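Alpha-1,4-endofucoidanase (Mariniflexile fucanivorans, PDB 6DLH) hydrolyses fucoidan, a sulfated fucan, from within its chains as a retaining endo-acting enzyme of glycoside hydrolase family 107, and binds calcium ions. Local coordinates at residues L46-L51 with R76-V81; R138-R143 with W423-T428. All blocks are in the same frame, centred on the assembly; numbering follows the deposited sequence.

Contact 1: L46-L51 with R76-V81; sequences LGMLWL and RTVDYV. With CA (calcium ion), chain H.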
loop_
_atom_site.group_PDB
_atom_site.type_symbol
_atom_site.label_atom_id
_atom_site.label_comp_id
_atom_site.label_asym_id
_atom_site.label_seq_id
_atom_site.Cartn_x
_atom_site.Cartn_y
_atom_site.Cartn_z
ATOM N N LEU A 46 2.082 -20.378 0.592
ATOM C CA LEU A 46 1.291 -19.773 -0.468
ATOM C C LEU A 46 1.132 -18.282 -0.184
ATOM O O LEU A 46 0.601 -17.901 0.861
ATOM C CB LEU A 46 -0.073 -20.473 -0.507
ATOM C CG LEU A 46 -1.114 -19.859 -1.446
ATOM C CD1 LEU A 46 -0.636 -19.923 -2.894
ATOM C CD2 LEU A 46 -2.443 -20.584 -1.307
ATOM N N GLY A 47 1.575 -17.445 -1.132
ATOM C CA GLY A 47 1.533 -16.000 -0.944
ATOM C C GLY A 47 0.696 -15.282 -2.000
ATOM O O GLY A 47 0.392 -15.841 -3.049
ATOM N N MET A 48 0.322 -14.035 -1.697
ATOM C CA MET A 48 -0.451 -13.192 -2.595
ATOM C C MET A 48 0.252 -11.841 -2.698
ATOM O O MET A 48 1.235 -11.600 -1.993
ATOM C CB MET A 48 -1.879 -12.993 -2.069
ATOM C CG MET A 48 -2.566 -14.286 -1.672
ATOM S SD MET A 48 -4.269 -14.059 -1.101
ATOM C CE MET A 48 -5.167 -13.871 -2.642
ATOM N N LEU A 49 -0.250 -10.970 -3.585
ATOM C CA LEU A 49 0.379 -9.679 -3.810
ATOM C C LEU A 49 -0.674 -8.582 -3.745
ATOM O O LEU A 49 -1.693 -8.664 -4.431
ATOM C CB LEU A 49 1.081 -9.665 -5.176
ATOM C CG LEU A 49 1.709 -8.322 -5.555
ATOM C CD1 LEU A 49 2.850 -7.979 -4.613
ATOM C CD2 LEU A 49 2.198 -8.312 -7.001
ATOM N N TRP A 50 -0.387 -7.544 -2.946
ATOM C CA TRP A 50 -1.265 -6.390 -2.816
ATOM C C TRP A 50 -0.469 -5.115 -3.080
ATOM O O TRP A 50 0.346 -4.690 -2.255
ATOM C CB TRP A 50 -1.939 -6.393 -1.437
ATOM C CG TRP A 50 -3.086 -5.445 -1.287
ATOM C CD1 TRP A 50 -4.390 -5.663 -1.626
ATOM C CD2 TRP A 50 -3.040 -4.128 -0.708
ATOM N NE1 TRP A 50 -5.157 -4.573 -1.309
ATOM C CE2 TRP A 50 -4.356 -3.615 -0.747
ATOM C CE3 TRP A 50 -2.019 -3.333 -0.171
ATOM C CZ2 TRP A 50 -4.671 -2.347 -0.256
ATOM C CZ3 TRP A 50 -2.332 -2.080 0.314
ATOM C CH2 TRP A 50 -3.640 -1.595 0.264
ATOM N N LEU A 51 -0.684 -4.532 -4.265
ATOM C CA LEU A 51 0.203 -3.483 -4.740
ATOM C C LEU A 51 -0.613 -2.364 -5.380
ATOM O O LEU A 51 -1.027 -2.452 -6.537
ATOM C CB LEU A 51 1.239 -4.092 -5.697
ATOM C CG LEU A 51 2.248 -3.136 -6.334
ATOM C CD1 LEU A 51 3.045 -2.386 -5.275
ATOM C CD2 LEU A 51 3.195 -3.884 -7.271
ATOM N N ARG A 76 -8.150 -20.174 3.746
ATOM C CA ARG A 76 -7.635 -20.572 5.046
ATOM C C ARG A 76 -6.187 -21.059 4.970
ATOM O O ARG A 76 -5.543 -21.137 6.016
ATOM C CB ARG A 76 -8.565 -21.608 5.687
ATOM C CG ARG A 76 -10.000 -21.120 5.844
ATOM C CD ARG A 76 -10.118 -20.263 7.087
ATOM N NE ARG A 76 -9.812 -18.855 6.941
ATOM C CZ ARG A 76 -9.342 -18.067 7.907
ATOM N NH1 ARG A 76 -8.844 -18.578 9.018
ATOM N NH2 ARG A 76 -9.354 -16.758 7.744
ATOM N N THR A 77 -5.691 -21.387 3.756
ATOM C CA THR A 77 -4.382 -22.019 3.617
ATOM C C THR A 77 -3.311 -21.037 3.158
ATOM O O THR A 77 -2.129 -21.385 3.141
ATOM C CB THR A 77 -4.383 -23.260 2.710
ATOM O OG1 THR A 77 -4.811 -22.904 1.393
ATOM C CG2 THR A 77 -5.231 -24.386 3.263
ATOM N N VAL A 78 -3.720 -19.818 2.794
ATOM C CA VAL A 78 -2.766 -18.791 2.405
ATOM C C VAL A 78 -1.899 -18.419 3.612
ATOM O O VAL A 78 -2.361 -18.442 4.748
ATOM C CB VAL A 78 -3.479 -17.571 1.791
ATOM C CG1 VAL A 78 -4.501 -16.950 2.748
ATOM C CG2 VAL A 78 -2.487 -16.533 1.300
ATOM N N ASP A 79 -0.637 -18.056 3.349
ATOM C CA ASP A 79 0.372 -17.950 4.388
ATOM C C ASP A 79 0.857 -16.507 4.526
ATOM O O ASP A 79 1.165 -16.063 5.629
ATOM C CB ASP A 79 1.506 -18.947 4.141
ATOM C CG ASP A 79 1.034 -20.393 4.182
ATOM O OD1 ASP A 79 0.590 -20.839 5.262
ATOM O OD2 ASP A 79 1.092 -21.067 3.129
ATOM N N TYR A 80 0.923 -15.773 3.412
ATOM C CA TYR A 80 1.544 -14.458 3.450
ATOM C C TYR A 80 1.080 -13.599 2.274
ATOM O O TYR A 80 0.524 -14.108 1.298
ATOM C CB TYR A 80 3.072 -14.583 3.530
ATOM C CG TYR A 80 3.756 -15.091 2.283
ATOM C CD1 TYR A 80 3.819 -16.452 1.989
ATOM C CD2 TYR A 80 4.355 -14.207 1.395
ATOM C CE1 TYR A 80 4.453 -16.911 0.840
ATOM C CE2 TYR A 80 4.999 -14.650 0.250
ATOM C CZ TYR A 80 5.038 -16.006 -0.033
ATOM O OH TYR A 80 5.658 -16.434 -1.174
ATOM N N VAL A 81 1.320 -12.286 2.398
ATOM C CA VAL A 81 1.027 -11.301 1.371
ATOM C C VAL A 81 2.262 -10.414 1.185
ATOM O O VAL A 81 2.883 -10.002 2.167
ATOM C CB VAL A 81 -0.201 -10.458 1.761
ATOM C CG1 VAL A 81 -0.487 -9.349 0.750
ATOM C CG2 VAL A 81 -1.441 -11.312 1.988
HETATM CA CA CA H . -0.361 -22.682 4.120
HETATM O O HOH W 1 0.044 -23.664 1.920
HETATM O O HOH W 2 -1.647 -24.931 3.921
HETATM O O HOH W 3 -1.436 -22.709 6.223
HETATM O O HOH W 4 1.507 -23.865 4.724
#

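Contact 2: R138-R143 with W423-T428; sequences RAAGLR and WSRQYT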
loop_
_atom_site.group_PDB
_atom_site.type_symbol
_atom_site.label_atom_id
_atom_site.label_comp_id
_atom_site.label_asym_id
_atom_site.label_seq_id
_atom_site.Cartn_x
_atom_site.Cartn_y
_atom_site.Cartn_z
ATOM N N ARG A 138 -0.969 -9.333 10.351
ATOM C CA ARG A 138 -0.664 -10.066 11.571
ATOM C C ARG A 138 -1.970 -10.528 12.212
ATOM O O ARG A 138 -2.126 -11.701 12.535
ATOM C CB ARG A 138 0.137 -9.198 12.549
ATOM C CG ARG A 138 0.315 -9.807 13.935
ATOM C CD ARG A 138 1.068 -11.132 13.952
ATOM N NE ARG A 138 2.426 -11.031 13.420
ATOM C CZ ARG A 138 3.503 -10.705 14.128
ATOM N NH1 ARG A 138 3.419 -10.552 15.440
ATOM N NH2 ARG A 138 4.657 -10.509 13.516
ATOM N N ALA A 139 -2.914 -9.595 12.379
ATOM C CA ALA A 139 -4.147 -9.917 13.079
ATOM C C ALA A 139 -4.918 -10.974 12.292
ATOM O O ALA A 139 -5.667 -11.755 12.879
ATOM C CB ALA A 139 -4.964 -8.668 13.318
ATOM N N ALA A 140 -4.682 -11.016 10.970
ATOM C CA ALA A 140 -5.406 -11.902 10.069
ATOM C C ALA A 140 -4.710 -13.259 9.977
ATOM O O ALA A 140 -5.172 -14.148 9.260
ATOM C CB ALA A 140 -5.558 -11.254 8.713
ATOM N N GLY A 141 -3.600 -13.408 10.714
ATOM C CA GLY A 141 -2.916 -14.685 10.828
ATOM C C GLY A 141 -1.886 -14.926 9.723
ATOM O O GLY A 141 -1.475 -16.068 9.518
ATOM N N LEU A 142 -1.427 -13.847 9.072
ATOM C CA LEU A 142 -0.582 -13.929 7.885
ATOM C C LEU A 142 0.794 -13.313 8.146
ATOM O O LEU A 142 0.908 -12.324 8.862
ATOM C CB LEU A 142 -1.281 -13.201 6.726
ATOM C CG LEU A 142 -2.577 -13.836 6.204
ATOM C CD1 LEU A 142 -3.346 -12.873 5.307
ATOM C CD2 LEU A 142 -2.302 -15.136 5.457
ATOM N N ARG A 143 1.828 -13.898 7.520
ATOM C CA ARG A 143 3.180 -13.355 7.477
ATOM C C ARG A 143 3.260 -12.350 6.333
ATOM O O ARG A 143 2.301 -12.197 5.581
ATOM C CB ARG A 143 4.210 -14.487 7.345
ATOM C CG ARG A 143 4.435 -15.246 8.646
ATOM C CD ARG A 143 5.113 -16.599 8.533
ATOM N NE ARG A 143 6.486 -16.466 8.981
ATOM C CZ ARG A 143 6.999 -16.999 10.084
ATOM N NH1 ARG A 143 6.499 -18.110 10.603
ATOM N NH2 ARG A 143 8.030 -16.412 10.654
ATOM N N TRP A 423 -4.350 -26.281 11.185
ATOM C CA TRP A 423 -4.658 -24.924 11.608
ATOM C C TRP A 423 -4.530 -23.968 10.422
ATOM O O TRP A 423 -3.769 -24.217 9.489
ATOM C CB TRP A 423 -3.742 -24.505 12.765
ATOM C CG TRP A 423 -4.080 -25.139 14.080
ATOM C CD1 TRP A 423 -3.691 -26.370 14.528
ATOM C CD2 TRP A 423 -4.875 -24.562 15.134
ATOM N NE1 TRP A 423 -4.195 -26.604 15.783
ATOM C CE2 TRP A 423 -4.923 -25.512 16.182
ATOM C CE3 TRP A 423 -5.550 -23.347 15.296
ATOM C CZ2 TRP A 423 -5.619 -25.274 17.366
ATOM C CZ3 TRP A 423 -6.242 -23.113 16.464
ATOM C CH2 TRP A 423 -6.271 -24.065 17.486
ATOM N N SER A 424 -5.255 -22.847 10.484
ATOM C CA SER A 424 -5.327 -21.923 9.365
ATOM C C SER A 424 -4.052 -21.087 9.260
ATOM O O SER A 424 -3.397 -20.811 10.264
ATOM C CB SER A 424 -6.557 -21.060 9.467
ATOM O OG SER A 424 -6.503 -20.218 10.608
ATOM N N ARG A 425 -3.709 -20.711 8.021
ATOM C CA ARG A 425 -2.701 -19.704 7.708
ATOM C C ARG A 425 -1.402 -19.960 8.474
ATOM O O ARG A 425 -0.930 -21.091 8.503
ATOM C CB ARG A 425 -3.280 -18.298 7.890
ATOM C CG ARG A 425 -4.604 -18.105 7.170
ATOM C CD ARG A 425 -5.045 -16.662 7.153
ATOM N NE ARG A 425 -6.115 -16.465 6.186
ATOM C CZ ARG A 425 -6.754 -15.318 5.977
ATOM N NH1 ARG A 425 -7.674 -15.234 5.030
ATOM N NH2 ARG A 425 -6.491 -14.260 6.721
ATOM N N GLN A 426 -0.838 -18.900 9.073
ATOM C CA GLN A 426 0.435 -18.973 9.781
ATOM C C GLN A 426 0.263 -18.793 11.296
ATOM O O GLN A 426 1.034 -19.365 12.062
ATOM C CB GLN A 426 1.438 -17.962 9.223
ATOM C CG GLN A 426 2.024 -18.365 7.876
ATOM C CD GLN A 426 2.938 -19.558 7.985
ATOM O OE1 GLN A 426 3.966 -19.511 8.655
ATOM N NE2 GLN A 426 2.575 -20.638 7.308
ATOM N N TYR A 427 -0.736 -18.012 11.733
ATOM C CA TYR A 427 -0.916 -17.786 13.162
ATOM C C TYR A 427 -2.386 -17.846 13.562
ATOM O O TYR A 427 -3.266 -17.623 12.734
ATOM C CB TYR A 427 -0.457 -16.383 13.556
ATOM C CG TYR A 427 0.913 -15.951 13.095
ATOM C CD1 TYR A 427 2.068 -16.583 13.541
ATOM C CD2 TYR A 427 1.054 -14.847 12.263
ATOM C CE1 TYR A 427 3.326 -16.147 13.143
ATOM C CE2 TYR A 427 2.300 -14.402 11.858
ATOM C CZ TYR A 427 3.440 -15.051 12.302
ATOM O OH TYR A 427 4.662 -14.597 11.892
ATOM N N THR A 428 -2.631 -18.101 14.858
ATOM C CA THR A 428 -3.936 -17.887 15.467
ATOM C C THR A 428 -3.798 -16.780 16.512
ATOM O O THR A 428 -3.170 -16.981 17.547
ATOM C CB THR A 428 -4.518 -19.186 16.047
ATOM O OG1 THR A 428 -4.733 -20.114 14.984
ATOM C CG2 THR A 428 -5.821 -18.986 16.796
HETATM O O HOH W 5 4.835 -12.021 10.928
#

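Contact 1: L46-L51 with R76-V81
Met48 and Val78 meet at about a right angle, with Met48 CG 3.7 Å from Val78 CG2. CG2 stands anti to the Val78 backbone N, which turns it toward the neighbouring strand. Leu46 CD2 packs loosely against Val78 CB. Further along, Trp50 CB rests 4.0 Å from Val81 CG1. Phe405 of helix 399-415 covers Leu46 and Met48 on this side.

Tyr80 sits on the other face of the sheet. Its chi1 of 70° places CG between the backbone N and the carbonyl carbon, and the ring folds back over Gly47. Gly47 CA lies 3.6 Å from the Tyr80 ring centroid, close to the ring normal, a CH-pi contact. A side chain at Gly47 would run into this ring. The Tyr80 hydroxyl reaches Thr379 on strand 377-379, across strand 46-49. A leucine in place of Tyr80 would probably leave Thr379 without this partner and Gly47 without its flat cover.

The segments belong to a beta-alpha-beta unit: parallel strands 46-49 and 80-84 are linked in sequence by helix 66-71 and are neighbours in the parallel sheet. Met48 N donates to Tyr80 O at 3.0 Å. Leu46 O accepts from Asp79 N at 2.8 Å, in the carbonyl plane, and more weakly from Tyr80 N.

At the polar edge, Leu46 N donates to Asp79 OD2 at 2.8 Å, on the anti lone pair of that oxygen. Asp79 OD1 and OD2 both bind a calcium ion, each at 2.4 Å. Thr77 O and four waters bring the coordinating oxygens to seven.

Contact 2: R138-R143 with W423-T428
Tyr427 reaches across the glycine of a Schellman motif, the turn that ends helix 129-139. Gly141, with positive phi (88°), lies where a side chain would strike Tyr427 O. The Tyr427 ring extends past this turn between two arginines. Arg138 NE approaches CE2 of Tyr427 at 3.7 Å, with guanidinium and ring planes 61° apart. Arg143 crosses Tyr427 at about a right angle, its CG 3.3 Å from Tyr427 OH, and that hydroxyl lies over one face of the Arg143 guanidinium. The Gln426 amide instead meets this guanidinium at its edge, through a long, weak bond from Arg143 NH1 to OE1; Gln426 NE2 is hydrogen-bonded to Asp79. The stronger partner of Arg143 is Asp221, in a salt bridge.

Arg425 passes Leu142 at a slant, with Leu142 CD2 touching Arg425 CD at 3.6 Å. The Arg425 chain is extended from CG to NE, which carries NH2 to Ala140 O at 2.9 Å, near the guanidinium plane. Gly141 O is gripped twice, by Gln426 N nearly along the C=O axis and by Tyr427 N at 3.0 Å. Beyond the ring, one water joins Tyr427 OH, at 2.8 Å, to Arg138 NH2, whose N-H it accepts.

From the N terminus, strand 46-49 leads through helix 66-71 to segment 76-81, and contact 1 closes this short loop of 24 residues. The chain goes on into helix 129-139, where contact 2 opens. It closes after 279 intervening residues, past the remaining strands of the parallel sheet. The two loops thus follow in series, neither nesting nor crossing. Contact 1 joins neighbouring strands inside the sheet. Contact 2 ties the end of helix 129-139 to the loop after strand 422-423, within the range of a putative Ig domain. They meet in space: Arg76 O lies 2.8 Å from Arg425 N, and Gln426 NE2 is hydrogen-bonded to Asp79 OD1, a calcium ligand.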